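Fructose-2,6-bisphosphatase TIGAR B (Danio rerio, PDB 3E9D) probably hydrolyses fructose 2,6-bisphosphate to fructose 6-phosphate and phosphate, restraining glycolysis and favouring the pentose phosphate pathway. Local coordinates at residues G43-D48 and I244-H249; N53-N58 and K133-S138; E145-A150 and V174-L179; P161-L166 and Q240-N245. All coordinates share one frame; numbering follows the deposited sequence.

In the fold
All four contacts reach one mixed six-stranded sheet of the histidine phosphatase fold. Along the chain, interactions 2 and 3 lie in series between the two segments of interaction 1. Interaction 4 ends on the same strand, 233-246, sharing Ile244 and Asn245 with interaction 1; their centres are about 12 Å apart and they touch through Arg246 and Leu166. Interactions 2 and 3, with centres about 15 Å apart, share helix 125-146 and lie on neighbouring strands 53-56 and 177-182, meeting where Asn53 bonds to His147. Interactions 1 and 2, with centres about 20 Å apart, lie on opposite sides of the chain's centre. They tie helices and loops to the sheet whose strand 2-10 leads into the catalytic His11.

Interaction 1. Residues G43-D48 and I244-H249; sequences GRYLKD and INRKDH
The Tyr45 hydroxyl sits at the edge of the Arg246 guanidinium, near its plane, while the phenol ring stands almost upright to that plane, at 81°. Around the ring itself, Arg246 CD and His249 CB approach obliquely. The Tyr45 and His249 rings also meet obliquely. Arg246 NH1 donates to Tyr45 OH at 3.0 Å, with an N-H...O angle of 154°; the bend of the arginine chain at chi3 (-70°) swings its head group to the hydroxyl. Tyr45 OH in turn donates to a water at 2.6 Å, and that water donates to Asp248 OD2 at 2.7 Å. The phenol oxygen is thus both acceptor and donor. Arg246 has further partners: NH1 also bonds Leu166 O, NH2 makes a salt bridge to Asp169, and the guanidinium makes a cation-pi contact with Phe243. At the other end of the tyrosine, Tyr45 CB meets His249 CB at 3.8 Å, and the imidazole turns off to bond Thr218 through NE2. With a leucine in place of Tyr45, Arg246 NH1 and the water would probably lose this shared partner. Tyr45 closes helix 33-45 and also rests on Ile220 of strand 220-230, opposite the G1 beta bulge at Asn245 and Arg246, while His249 packs on Ala41 and Ala42 of the same helix.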
loop_
_atom_site.group_PDB
_atom_site.type_symbol
_atom_site.label_atom_id
_atom_site.label_comp_id
_atom_site.label_asym_id
_atom_site.label_seq_id
_atom_site.Cartn_x
_atom_site.Cartn_y
_atom_site.Cartn_z
ATOM N N GLY A 43 -5.867 13.632 -0.171
ATOM C CA GLY A 43 -7.330 13.525 -0.027
ATOM C C GLY A 43 -8.082 14.282 -1.114
ATOM O O GLY A 43 -9.055 13.768 -1.694
ATOM N N ARG A 44 -7.640 15.513 -1.378
ATOM C CA ARG A 44 -8.140 16.295 -2.523
ATOM C C ARG A 44 -7.918 15.582 -3.877
ATOM O O ARG A 44 -8.784 15.577 -4.727
ATOM C CB ARG A 44 -7.467 17.662 -2.550
ATOM C CG ARG A 44 -7.934 18.573 -1.423
ATOM C CD ARG A 44 -7.519 20.033 -1.683
ATOM N NE ARG A 44 -6.060 20.191 -1.664
ATOM C CZ ARG A 44 -5.333 20.385 -0.571
ATOM N NH1 ARG A 44 -5.898 20.447 0.632
ATOM N NH2 ARG A 44 -4.027 20.539 -0.690
ATOM N N TYR A 45 -6.754 14.970 -4.054
ATOM C CA TYR A 45 -6.455 14.258 -5.301
ATOM C C TYR A 45 -7.408 13.074 -5.536
ATOM O O TYR A 45 -7.864 12.858 -6.657
ATOM C CB TYR A 45 -4.993 13.836 -5.311
ATOM C CG TYR A 45 -4.535 13.135 -6.571
ATOM C CD1 TYR A 45 -4.239 13.862 -7.725
ATOM C CD2 TYR A 45 -4.359 11.737 -6.594
ATOM C CE1 TYR A 45 -3.828 13.222 -8.886
ATOM C CE2 TYR A 45 -3.940 11.087 -7.748
ATOM C CZ TYR A 45 -3.676 11.839 -8.886
ATOM O OH TYR A 45 -3.232 11.214 -10.020
ATOM N N LEU A 46 -7.756 12.367 -4.461
ATOM C CA LEU A 46 -8.587 11.169 -4.546
ATOM C C LEU A 46 -10.075 11.426 -4.265
ATOM O O LEU A 46 -10.844 10.475 -4.138
ATOM C CB LEU A 46 -8.057 10.113 -3.558
ATOM C CG LEU A 46 -6.599 9.659 -3.714
ATOM C CD1 LEU A 46 -6.147 8.834 -2.475
ATOM C CD2 LEU A 46 -6.411 8.912 -5.062
ATOM N N LYS A 47 -10.475 12.705 -4.196
ATOM C CA LYS A 47 -11.789 13.097 -3.666
ATOM C C LYS A 47 -12.976 12.600 -4.472
ATOM O O LYS A 47 -14.064 12.439 -3.914
ATOM C CB LYS A 47 -11.888 14.622 -3.458
ATOM C CG LYS A 47 -12.060 15.460 -4.727
ATOM C CD LYS A 47 -12.245 16.936 -4.331
ATOM C CE LYS A 47 -12.354 17.918 -5.492
ATOM N NZ LYS A 47 -12.386 17.341 -6.845
ATOM N N ASP A 48 -12.765 12.367 -5.772
ATOM C CA ASP A 48 -13.845 11.954 -6.667
ATOM C C ASP A 48 -13.936 10.437 -6.835
ATOM O O ASP A 48 -14.712 9.949 -7.669
ATOM C CB ASP A 48 -13.707 12.616 -8.053
ATOM C CG ASP A 48 -13.691 14.147 -7.973
ATOM O OD1 ASP A 48 -14.673 14.736 -7.473
ATOM O OD2 ASP A 48 -12.683 14.758 -8.391
ATOM N N ILE A 244 2.789 3.454 -9.828
ATOM C CA ILE A 244 3.536 3.159 -8.604
ATOM C C ILE A 244 4.180 4.436 -8.080
ATOM O O ILE A 244 4.823 5.175 -8.841
ATOM C CB ILE A 244 4.671 2.104 -8.831
ATOM C CG1 ILE A 244 4.160 0.813 -9.490
ATOM C CG2 ILE A 244 5.440 1.792 -7.513
ATOM C CD1 ILE A 244 3.334 -0.056 -8.594
ATOM N N ASN A 245 4.002 4.681 -6.783
ATOM C CA ASN A 245 4.622 5.813 -6.065
ATOM C C ASN A 245 4.371 7.182 -6.703
ATOM O O ASN A 245 5.260 8.040 -6.744
ATOM C CB ASN A 245 6.120 5.572 -5.882
ATOM C CG ASN A 245 6.413 4.347 -5.036
ATOM O OD1 ASN A 245 5.529 3.820 -4.354
ATOM N ND2 ASN A 245 7.666 3.899 -5.060
ATOM N N ARG A 246 3.154 7.372 -7.209
ATOM C CA ARG A 246 2.763 8.633 -7.823
ATOM C C ARG A 246 2.649 9.745 -6.755
ATOM O O ARG A 246 2.087 9.537 -5.688
ATOM C CB ARG A 246 1.440 8.458 -8.576
ATOM C CG ARG A 246 0.920 9.742 -9.202
ATOM C CD ARG A 246 -0.373 9.524 -9.961
ATOM N NE ARG A 246 -0.196 8.741 -11.187
ATOM C CZ ARG A 246 -1.180 8.487 -12.050
ATOM N NH1 ARG A 246 -2.412 8.968 -11.822
ATOM N NH2 ARG A 246 -0.932 7.780 -13.158
ATOM N N LYS A 247 3.160 10.927 -7.075
ATOM C CA LYS A 247 3.160 12.033 -6.124
ATOM C C LYS A 247 2.863 13.358 -6.837
ATOM O O LYS A 247 3.368 14.411 -6.445
ATOM C CB LYS A 247 4.488 12.061 -5.356
ATOM C CG LYS A 247 5.726 12.082 -6.267
ATOM C CD LYS A 247 7.015 12.455 -5.524
ATOM C CE LYS A 247 6.836 13.714 -4.666
ATOM N NZ LYS A 247 8.138 14.335 -4.224
ATOM N N ASP A 248 2.020 13.293 -7.870
ATOM C CA ASP A 248 1.590 14.480 -8.615
ATOM C C ASP A 248 0.922 15.493 -7.690
ATOM O O ASP A 248 1.104 16.712 -7.854
ATOM C CB ASP A 248 0.626 14.099 -9.744
ATOM C CG ASP A 248 1.275 13.206 -10.812
ATOM O OD1 ASP A 248 2.514 13.140 -10.856
ATOM O OD2 ASP A 248 0.542 12.569 -11.616
ATOM N N HIS A 249 0.162 14.990 -6.712
ATOM C CA HIS A 249 -0.510 15.844 -5.717
ATOM C C HIS A 249 0.465 16.632 -4.830
ATOM O O HIS A 249 0.065 17.577 -4.159
ATOM C CB HIS A 249 -1.432 15.013 -4.827
ATOM C CG HIS A 249 -0.706 14.005 -3.985
ATOM N ND1 HIS A 249 -0.270 12.798 -4.491
ATOM C CD2 HIS A 249 -0.347 14.017 -2.678
ATOM C CE1 HIS A 249 0.333 12.112 -3.535
ATOM N NE2 HIS A 249 0.304 12.828 -2.422
HETATM O O HOH W 1 -2.138 12.909 -11.686
#

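Interaction 2. Residues N53-N58 and K133-S138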
loop_
_atom_site.group_PDB
_atom_site.type_symbol
_atom_site.label_atom_id
_atom_site.label_comp_id
_atom_site.label_asym_id
_atom_site.label_seq_id
_atom_site.Cartn_x
_atom_site.Cartn_y
_atom_site.Cartn_z
ATOM N N ASN A 53 -14.172 0.216 0.316
ATOM C CA ASN A 53 -13.539 -0.440 1.447
ATOM C C ASN A 53 -12.270 0.294 1.794
ATOM O O ASN A 53 -11.566 0.751 0.896
ATOM C CB ASN A 53 -13.174 -1.880 1.074
ATOM C CG ASN A 53 -14.382 -2.701 0.660
ATOM O OD1 ASN A 53 -14.785 -2.694 -0.508
ATOM N ND2 ASN A 53 -14.980 -3.387 1.622
ATOM N N VAL A 54 -11.973 0.411 3.088
ATOM C CA VAL A 54 -10.764 1.108 3.522
ATOM C C VAL A 54 -10.042 0.309 4.632
ATOM O O VAL A 54 -10.654 -0.071 5.641
ATOM C CB VAL A 54 -11.059 2.532 4.035
ATOM C CG1 VAL A 54 -9.760 3.201 4.530
ATOM C CG2 VAL A 54 -11.728 3.396 2.969
ATOM N N PHE A 55 -8.742 0.104 4.447
ATOM C CA PHE A 55 -7.910 -0.678 5.362
ATOM C C PHE A 55 -6.694 0.154 5.737
ATOM O O PHE A 55 -6.038 0.751 4.866
ATOM C CB PHE A 55 -7.483 -1.998 4.711
ATOM C CG PHE A 55 -8.642 -2.784 4.162
ATOM C CD1 PHE A 55 -9.437 -3.533 5.010
ATOM C CD2 PHE A 55 -8.979 -2.707 2.812
ATOM C CE1 PHE A 55 -10.550 -4.225 4.524
ATOM C CE2 PHE A 55 -10.095 -3.402 2.308
ATOM C CZ PHE A 55 -10.876 -4.161 3.168
ATOM N N VAL A 56 -6.394 0.206 7.027
ATOM C CA VAL A 56 -5.287 1.028 7.504
ATOM C C VAL A 56 -4.521 0.251 8.543
ATOM O O VAL A 56 -5.112 -0.543 9.289
ATOM C CB VAL A 56 -5.811 2.330 8.182
ATOM C CG1 VAL A 56 -4.684 3.337 8.330
ATOM C CG2 VAL A 56 -6.956 2.943 7.362
ATOM N N SER A 57 -3.222 0.506 8.650
ATOM C CA SER A 57 -2.484 -0.062 9.772
ATOM C C SER A 57 -2.994 0.522 11.109
ATOM O O SER A 57 -3.705 1.538 11.133
ATOM C CB SER A 57 -0.980 0.131 9.601
ATOM O OG SER A 57 -0.502 1.276 10.260
ATOM N N ASN A 58 -2.648 -0.166 12.193
ATOM C CA ASN A 58 -2.960 0.231 13.558
ATOM C C ASN A 58 -2.148 1.448 14.052
ATOM O O ASN A 58 -2.361 1.901 15.170
ATOM C CB ASN A 58 -2.648 -0.974 14.488
ATOM C CG ASN A 58 -1.188 -1.405 14.390
ATOM O OD1 ASN A 58 -0.718 -1.762 13.318
ATOM N ND2 ASN A 58 -0.458 -1.352 15.507
ATOM N N LYS A 133 1.071 -11.262 2.536
ATOM C CA LYS A 133 0.374 -12.449 1.999
ATOM C C LYS A 133 -0.873 -12.779 2.819
ATOM O O LYS A 133 -1.922 -13.122 2.259
ATOM C CB LYS A 133 1.290 -13.679 1.962
ATOM C CG LYS A 133 2.383 -13.656 0.879
ATOM C CD LYS A 133 3.167 -14.973 0.914
ATOM C CE LYS A 133 4.559 -14.835 0.328
ATOM N NZ LYS A 133 5.445 -15.989 0.768
ATOM N N MET A 134 -0.757 -12.677 4.146
ATOM C CA MET A 134 -1.900 -12.896 5.038
ATOM C C MET A 134 -2.951 -11.803 4.852
ATOM O O MET A 134 -4.164 -12.065 4.861
ATOM C CB MET A 134 -1.457 -12.959 6.503
ATOM C CG MET A 134 -0.576 -14.169 6.838
ATOM S SD MET A 134 0.172 -13.993 8.501
ATOM C CE MET A 134 -1.308 -13.909 9.538
ATOM N N PHE A 135 -2.478 -10.578 4.681
ATOM C CA PHE A 135 -3.380 -9.471 4.412
ATOM C C PHE A 135 -4.145 -9.694 3.109
ATOM O O PHE A 135 -5.360 -9.476 3.060
ATOM C CB PHE A 135 -2.652 -8.104 4.362
ATOM C CG PHE A 135 -3.555 -6.982 3.884
ATOM C CD1 PHE A 135 -4.519 -6.445 4.734
ATOM C CD2 PHE A 135 -3.483 -6.512 2.577
ATOM C CE1 PHE A 135 -5.396 -5.426 4.292
ATOM C CE2 PHE A 135 -4.349 -5.494 2.138
ATOM C CZ PHE A 135 -5.311 -4.965 3.015
ATOM N N LEU A 136 -3.445 -10.099 2.053
ATOM C CA LEU A 136 -4.097 -10.369 0.763
ATOM C C LEU A 136 -5.168 -11.430 0.857
ATOM O O LEU A 136 -6.248 -11.277 0.297
ATOM C CB LEU A 136 -3.085 -10.793 -0.305
ATOM C CG LEU A 136 -2.280 -9.723 -1.032
ATOM C CD1 LEU A 136 -1.516 -10.387 -2.164
ATOM C CD2 LEU A 136 -3.145 -8.589 -1.569
ATOM N N LYS A 137 -4.864 -12.508 1.574
ATOM C CA LYS A 137 -5.822 -13.590 1.766
ATOM C C LYS A 137 -7.090 -13.069 2.480
ATOM O O LYS A 137 -8.215 -13.339 2.051
ATOM C CB LYS A 137 -5.146 -14.740 2.534
ATOM C CG LYS A 137 -5.978 -15.993 2.640
ATOM C CD LYS A 137 -5.222 -17.094 3.411
ATOM C CE LYS A 137 -6.133 -18.292 3.674
ATOM N NZ LYS A 137 -7.231 -17.968 4.644
ATOM N N SER A 138 -6.898 -12.281 3.532
ATOM C CA SER A 138 -7.996 -11.648 4.257
ATOM C C SER A 138 -8.784 -10.644 3.378
ATOM O O SER A 138 -10.028 -10.615 3.392
ATOM C CB SER A 138 -7.398 -10.935 5.482
ATOM O OG SER A 138 -8.385 -10.273 6.241
#
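Phe55, on strand 53-56, and Phe135, on helix 125-146, have the closest CA atoms of the two segments, 9.9 Å apart, and their side chains reach toward each other from sheet and helix to bridge that distance. The rings meet as an offset edge-to-face pair: the rim of Phe135 is aimed at the face of Phe55, with centroids 5.9 Å apart and planes at 77°. The touching atoms of Phe135 are CE1 and CZ, the far end of its ring. Both lie 4.0 Å from Phe55 CB, and Phe135 CZ is 4.1 Å from Phe55 CG, which puts the approach over the root of the Phe55 side chain. Phe135 can reach so far because its CG lies anti to the backbone N (chi1 172°), carrying the ring off the helix toward the sheet. Other side chains complete the layer: Phe55 also packs on Leu139 and Met143 from the same helix and on Ala178 of the neighbouring strand, and Phe135 on Leu87 and Met180. On the other side of strand 53-56, Val56 meets helix 60-71, so helices cover both faces of the strand, as in the three-layer alpha/beta/alpha sandwich of histidine phosphatases. An alanine at Phe135 is likely to open a gap beneath the helix and leave the Phe55 face without its aromatic neighbour. Across these two segments the chemistry is purely apolar: two buried rings are fitted by shape and by weak ring electrostatics, with no polar bond to set their direction.

Interaction 3. Residues E145-A150 and V174-L179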
loop_
_atom_site.group_PDB
_atom_site.type_symbol
_atom_site.label_atom_id
_atom_site.label_comp_id
_atom_site.label_asym_id
_atom_site.label_seq_id
_atom_site.Cartn_x
_atom_site.Cartn_y
_atom_site.Cartn_z
ATOM N N GLU A 145 -16.896 -11.630 -0.089
ATOM C CA GLU A 145 -18.099 -11.729 0.751
ATOM C C GLU A 145 -19.000 -10.509 0.625
ATOM O O GLU A 145 -20.214 -10.626 0.678
ATOM C CB GLU A 145 -17.725 -11.809 2.222
ATOM C CG GLU A 145 -17.250 -13.137 2.701
ATOM C CD GLU A 145 -16.519 -13.015 4.027
ATOM O OE1 GLU A 145 -16.371 -11.874 4.530
ATOM O OE2 GLU A 145 -16.066 -14.052 4.555
ATOM N N GLU A 146 -18.398 -9.332 0.512
ATOM C CA GLU A 146 -19.179 -8.116 0.449
ATOM C C GLU A 146 -19.683 -7.723 -0.942
ATOM O O GLU A 146 -20.672 -7.001 -1.061
ATOM C CB GLU A 146 -18.382 -6.959 1.029
ATOM C CG GLU A 146 -19.056 -5.632 0.783
ATOM C CD GLU A 146 -18.463 -4.500 1.601
ATOM O OE1 GLU A 146 -17.511 -4.751 2.400
ATOM O OE2 GLU A 146 -18.970 -3.364 1.434
ATOM N N HIS A 147 -19.008 -8.154 -1.997
ATOM C CA HIS A 147 -19.352 -7.616 -3.317
ATOM C C HIS A 147 -19.959 -8.629 -4.299
ATOM O O HIS A 147 -19.646 -8.634 -5.478
ATOM C CB HIS A 147 -18.163 -6.856 -3.905
ATOM C CG HIS A 147 -17.722 -5.707 -3.061
ATOM N ND1 HIS A 147 -18.424 -4.523 -2.997
ATOM C CD2 HIS A 147 -16.671 -5.569 -2.217
ATOM C CE1 HIS A 147 -17.816 -3.700 -2.163
ATOM N NE2 HIS A 147 -16.749 -4.308 -1.680
ATOM N N GLY A 148 -20.857 -9.472 -3.795
ATOM C CA GLY A 148 -21.602 -10.422 -4.640
ATOM C C GLY A 148 -22.322 -9.750 -5.798
ATOM O O GLY A 148 -22.421 -10.313 -6.884
ATOM N N SER A 149 -22.808 -8.531 -5.568
ATOM C CA SER A 149 -23.476 -7.738 -6.609
ATOM C C SER A 149 -22.577 -7.386 -7.779
ATOM O O SER A 149 -23.071 -7.015 -8.835
ATOM C CB SER A 149 -24.010 -6.430 -6.026
ATOM O OG SER A 149 -24.912 -6.709 -4.976
ATOM N N ALA A 150 -21.267 -7.476 -7.581
ATOM C CA ALA A 150 -20.296 -7.129 -8.618
ATOM C C ALA A 150 -19.712 -8.336 -9.371
ATOM O O ALA A 150 -18.939 -8.161 -10.306
ATOM C CB ALA A 150 -19.171 -6.289 -8.014
ATOM N N VAL A 174 -14.203 0.384 -12.806
ATOM C CA VAL A 174 -14.014 -0.586 -11.731
ATOM C C VAL A 174 -14.660 0.006 -10.469
ATOM O O VAL A 174 -14.008 0.722 -9.719
ATOM C CB VAL A 174 -12.514 -0.928 -11.536
ATOM C CG1 VAL A 174 -12.320 -1.997 -10.462
ATOM C CG2 VAL A 174 -11.883 -1.385 -12.865
ATOM N N PRO A 175 -15.963 -0.254 -10.262
ATOM C CA PRO A 175 -16.670 0.353 -9.129
ATOM C C PRO A 175 -16.220 -0.164 -7.757
ATOM O O PRO A 175 -16.283 0.583 -6.777
ATOM C CB PRO A 175 -18.148 -0.012 -9.384
ATOM C CG PRO A 175 -18.122 -1.189 -10.321
ATOM C CD PRO A 175 -16.871 -1.018 -11.147
ATOM N N VAL A 176 -15.758 -1.411 -7.674
ATOM C CA VAL A 176 -15.280 -1.947 -6.400
ATOM C C VAL A 176 -13.823 -1.507 -6.180
ATOM O O VAL A 176 -12.947 -1.772 -7.001
ATOM C CB VAL A 176 -15.451 -3.493 -6.305
ATOM C CG1 VAL A 176 -14.947 -3.996 -4.958
ATOM C CG2 VAL A 176 -16.928 -3.882 -6.476
ATOM N N HIS A 177 -13.569 -0.793 -5.094
ATOM C CA HIS A 177 -12.300 -0.061 -4.974
ATOM C C HIS A 177 -11.901 0.078 -3.519
ATOM O O HIS A 177 -12.579 0.778 -2.744
ATOM C CB HIS A 177 -12.432 1.328 -5.606
ATOM C CG HIS A 177 -11.118 1.992 -5.906
ATOM N ND1 HIS A 177 -10.949 2.839 -6.978
ATOM C CD2 HIS A 177 -9.917 1.939 -5.278
ATOM C CE1 HIS A 177 -9.698 3.275 -7.006
ATOM N NE2 HIS A 177 -9.049 2.741 -5.986
ATOM N N ALA A 178 -10.813 -0.603 -3.153
ATOM C CA ALA A 178 -10.295 -0.570 -1.791
ATOM C C ALA A 178 -9.170 0.451 -1.658
ATOM O O ALA A 178 -8.368 0.618 -2.582
ATOM C CB ALA A 178 -9.798 -1.955 -1.378
ATOM N N LEU A 179 -9.121 1.124 -0.506
ATOM C CA LEU A 179 -8.000 1.999 -0.147
ATOM C C LEU A 179 -7.190 1.326 0.940
ATOM O O LEU A 179 -7.752 0.777 1.879
ATOM C CB LEU A 179 -8.517 3.352 0.356
ATOM C CG LEU A 179 -7.505 4.372 0.904
ATOM C CD1 LEU A 179 -6.573 4.821 -0.241
ATOM C CD2 LEU A 179 -8.266 5.590 1.501
#
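A CH-pi contact joins His147 to Val176 where the chain leaves helix 125-146 and passes Val176, just before strand 177-182 of the sheet. Val176 gives up the most surface here, 71 Å², because both of its methyls are engaged. CG1, anti to the backbone N (chi1 -180°), stands over the imidazole, 3.7 Å from the ring centroid and only 12° off the ring normal. The other face of the same ring is covered by Glu146 CG, leaving the imidazole sandwiched between two aliphatic carbons. That grip, together with the bond from the ring's NE2 to Asn53 on strand 53-56, probably leaves the His147 ring little freedom to turn. The second methyl, Val176 CG2, is shared between His147 and Ala150. Ala150 arrives by way of a short 3-10 turn, in which its N bonds to His147 O at 2.9 Å, and this keeps the two residues on the same side of the valine. Ala150 also touches Leu2 and Val176 touches Phe4, both on strand 2-10, so the turn after the helix is fastened to the ends of strands 2-10 and 177-182, away from the annotated sites. Ala150 CB itself meets Val176 CG2 at 3.6 Å.

Interaction 4. Residues P161-L166 and Q240-N245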
loop_
_atom_site.group_PDB
_atom_site.type_symbol
_atom_site.label_atom_id
_atom_site.label_comp_id
_atom_site.label_asym_id
_atom_site.label_seq_id
_atom_site.Cartn_x
_atom_site.Cartn_y
_atom_site.Cartn_z
ATOM N N PRO A 161 -4.889 -0.857 -19.103
ATOM C CA PRO A 161 -5.864 0.137 -18.644
ATOM C C PRO A 161 -5.578 1.522 -19.236
ATOM O O PRO A 161 -4.495 1.759 -19.785
ATOM C CB PRO A 161 -5.657 0.153 -17.129
ATOM C CG PRO A 161 -4.248 -0.313 -16.938
ATOM C CD PRO A 161 -4.084 -1.377 -17.984
ATOM N N VAL A 162 -6.553 2.417 -19.134
ATOM C CA VAL A 162 -6.385 3.784 -19.599
ATOM C C VAL A 162 -5.674 4.581 -18.518
ATOM O O VAL A 162 -6.183 4.742 -17.409
ATOM C CB VAL A 162 -7.736 4.437 -19.970
ATOM C CG1 VAL A 162 -7.541 5.906 -20.341
ATOM C CG2 VAL A 162 -8.413 3.664 -21.133
ATOM N N ILE A 163 -4.486 5.056 -18.852
ATOM C CA ILE A 163 -3.641 5.792 -17.923
ATOM C C ILE A 163 -3.414 7.152 -18.551
ATOM O O ILE A 163 -2.641 7.285 -19.504
ATOM C CB ILE A 163 -2.295 5.065 -17.670
ATOM C CG1 ILE A 163 -2.548 3.694 -17.040
ATOM C CG2 ILE A 163 -1.384 5.898 -16.758
ATOM C CD1 ILE A 163 -1.435 2.723 -17.192
ATOM N N ALA A 164 -4.118 8.150 -18.037
ATOM C CA ALA A 164 -4.071 9.489 -18.596
ATOM C C ALA A 164 -3.359 10.454 -17.653
ATOM O O ALA A 164 -3.320 11.651 -17.917
ATOM C CB ALA A 164 -5.488 9.983 -18.888
ATOM N N GLY A 165 -2.802 9.934 -16.561
ATOM C CA GLY A 165 -2.160 10.766 -15.540
ATOM C C GLY A 165 -3.179 11.427 -14.628
ATOM O O GLY A 165 -2.940 12.522 -14.130
ATOM N N LEU A 166 -4.322 10.766 -14.428
ATOM C CA LEU A 166 -5.395 11.285 -13.582
ATOM C C LEU A 166 -5.660 10.337 -12.409
ATOM O O LEU A 166 -5.257 9.179 -12.444
ATOM C CB LEU A 166 -6.685 11.486 -14.383
ATOM C CG LEU A 166 -6.582 12.310 -15.672
ATOM C CD1 LEU A 166 -7.930 12.353 -16.385
ATOM C CD2 LEU A 166 -6.038 13.714 -15.385
ATOM N N GLN A 240 -2.989 -6.361 -12.328
ATOM C CA GLN A 240 -2.538 -5.352 -13.278
ATOM C C GLN A 240 -2.004 -4.155 -12.508
ATOM O O GLN A 240 -2.752 -3.495 -11.777
ATOM C CB GLN A 240 -3.680 -4.916 -14.215
ATOM C CG GLN A 240 -3.360 -3.670 -15.099
ATOM C CD GLN A 240 -2.511 -4.001 -16.331
ATOM O OE1 GLN A 240 -2.842 -4.909 -17.086
ATOM N NE2 GLN A 240 -1.415 -3.262 -16.533
ATOM N N GLY A 241 -0.715 -3.872 -12.677
ATOM C CA GLY A 241 -0.153 -2.639 -12.156
ATOM C C GLY A 241 -0.656 -1.466 -12.980
ATOM O O GLY A 241 -0.758 -1.563 -14.194
ATOM N N VAL A 242 -1.009 -0.367 -12.327
ATOM C CA VAL A 242 -1.453 0.840 -13.064
ATOM C C VAL A 242 -0.424 1.964 -12.913
ATOM O O VAL A 242 0.088 2.472 -13.907
ATOM C CB VAL A 242 -2.877 1.296 -12.637
ATOM C CG1 VAL A 242 -3.370 2.497 -13.452
ATOM C CG2 VAL A 242 -3.889 0.117 -12.737
ATOM N N PHE A 243 -0.116 2.342 -11.674
ATOM C CA PHE A 243 0.943 3.313 -11.397
ATOM C C PHE A 243 1.542 3.022 -10.025
ATOM O O PHE A 243 0.894 2.374 -9.175
ATOM C CB PHE A 243 0.468 4.779 -11.550
ATOM C CG PHE A 243 -0.780 5.139 -10.730
ATOM C CD1 PHE A 243 -0.670 5.479 -9.381
ATOM C CD2 PHE A 243 -2.044 5.167 -11.331
ATOM C CE1 PHE A 243 -1.800 5.851 -8.621
ATOM C CE2 PHE A 243 -3.202 5.531 -10.591
ATOM C CZ PHE A 243 -3.078 5.872 -9.236
ATOM N N ILE A 244 2.789 3.454 -9.828
ATOM C CA ILE A 244 3.536 3.159 -8.604
ATOM C C ILE A 244 4.180 4.436 -8.080
ATOM O O ILE A 244 4.823 5.175 -8.841
ATOM C CB ILE A 244 4.671 2.104 -8.831
ATOM C CG1 ILE A 244 4.160 0.813 -9.490
ATOM C CG2 ILE A 244 5.440 1.792 -7.513
ATOM C CD1 ILE A 244 3.334 -0.056 -8.594
ATOM N N ASN A 245 4.002 4.681 -6.783
ATOM C CA ASN A 245 4.622 5.813 -6.065
ATOM C C ASN A 245 4.371 7.182 -6.703
ATOM O O ASN A 245 5.260 8.040 -6.744
ATOM C CB ASN A 245 6.120 5.572 -5.882
ATOM C CG ASN A 245 6.413 4.347 -5.036
ATOM O OD1 ASN A 245 5.529 3.820 -4.354
ATOM N ND2 ASN A 245 7.666 3.899 -5.060
#
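Pro161 and Gln240 make the tight end of a contact between a loop, 161-166, and strand 233-246, an outermost strand of the sheet that carries a classic beta bulge at Val242 and Phe243, opposite Arg222. The two side chains come from opposite directions. Pro161 CD lies 3.5 Å from Gln240 CD and 3.6 Å from Gln240 NE2, with the proline's CG on the glutamine's CG as well. The amide is held in place from its own strand: the chain bends at chi2 (80°), and this folds NE2 back to bond the carbonyl of Gly241. Contacts to the Val242 side chain are longer: its CG2 is 4.2 Å from Pro161 CG, and its CG1 is 3.9 Å from Ile163 CG1. Ile163 also leans on Pro203, one of the residues coordinating a potassium ion. In contrast to all of this, Ala164, Gly165 and Leu166 swing out to the solvent side, where Asp169 holds the turn by accepting bonds from the backbone N of Ala164 and Leu166. Back at the strand, the end of the isoleucine chain meets the backbone rather than a methyl: Ile163 CD1 rests 3.6 Å from Val242 O.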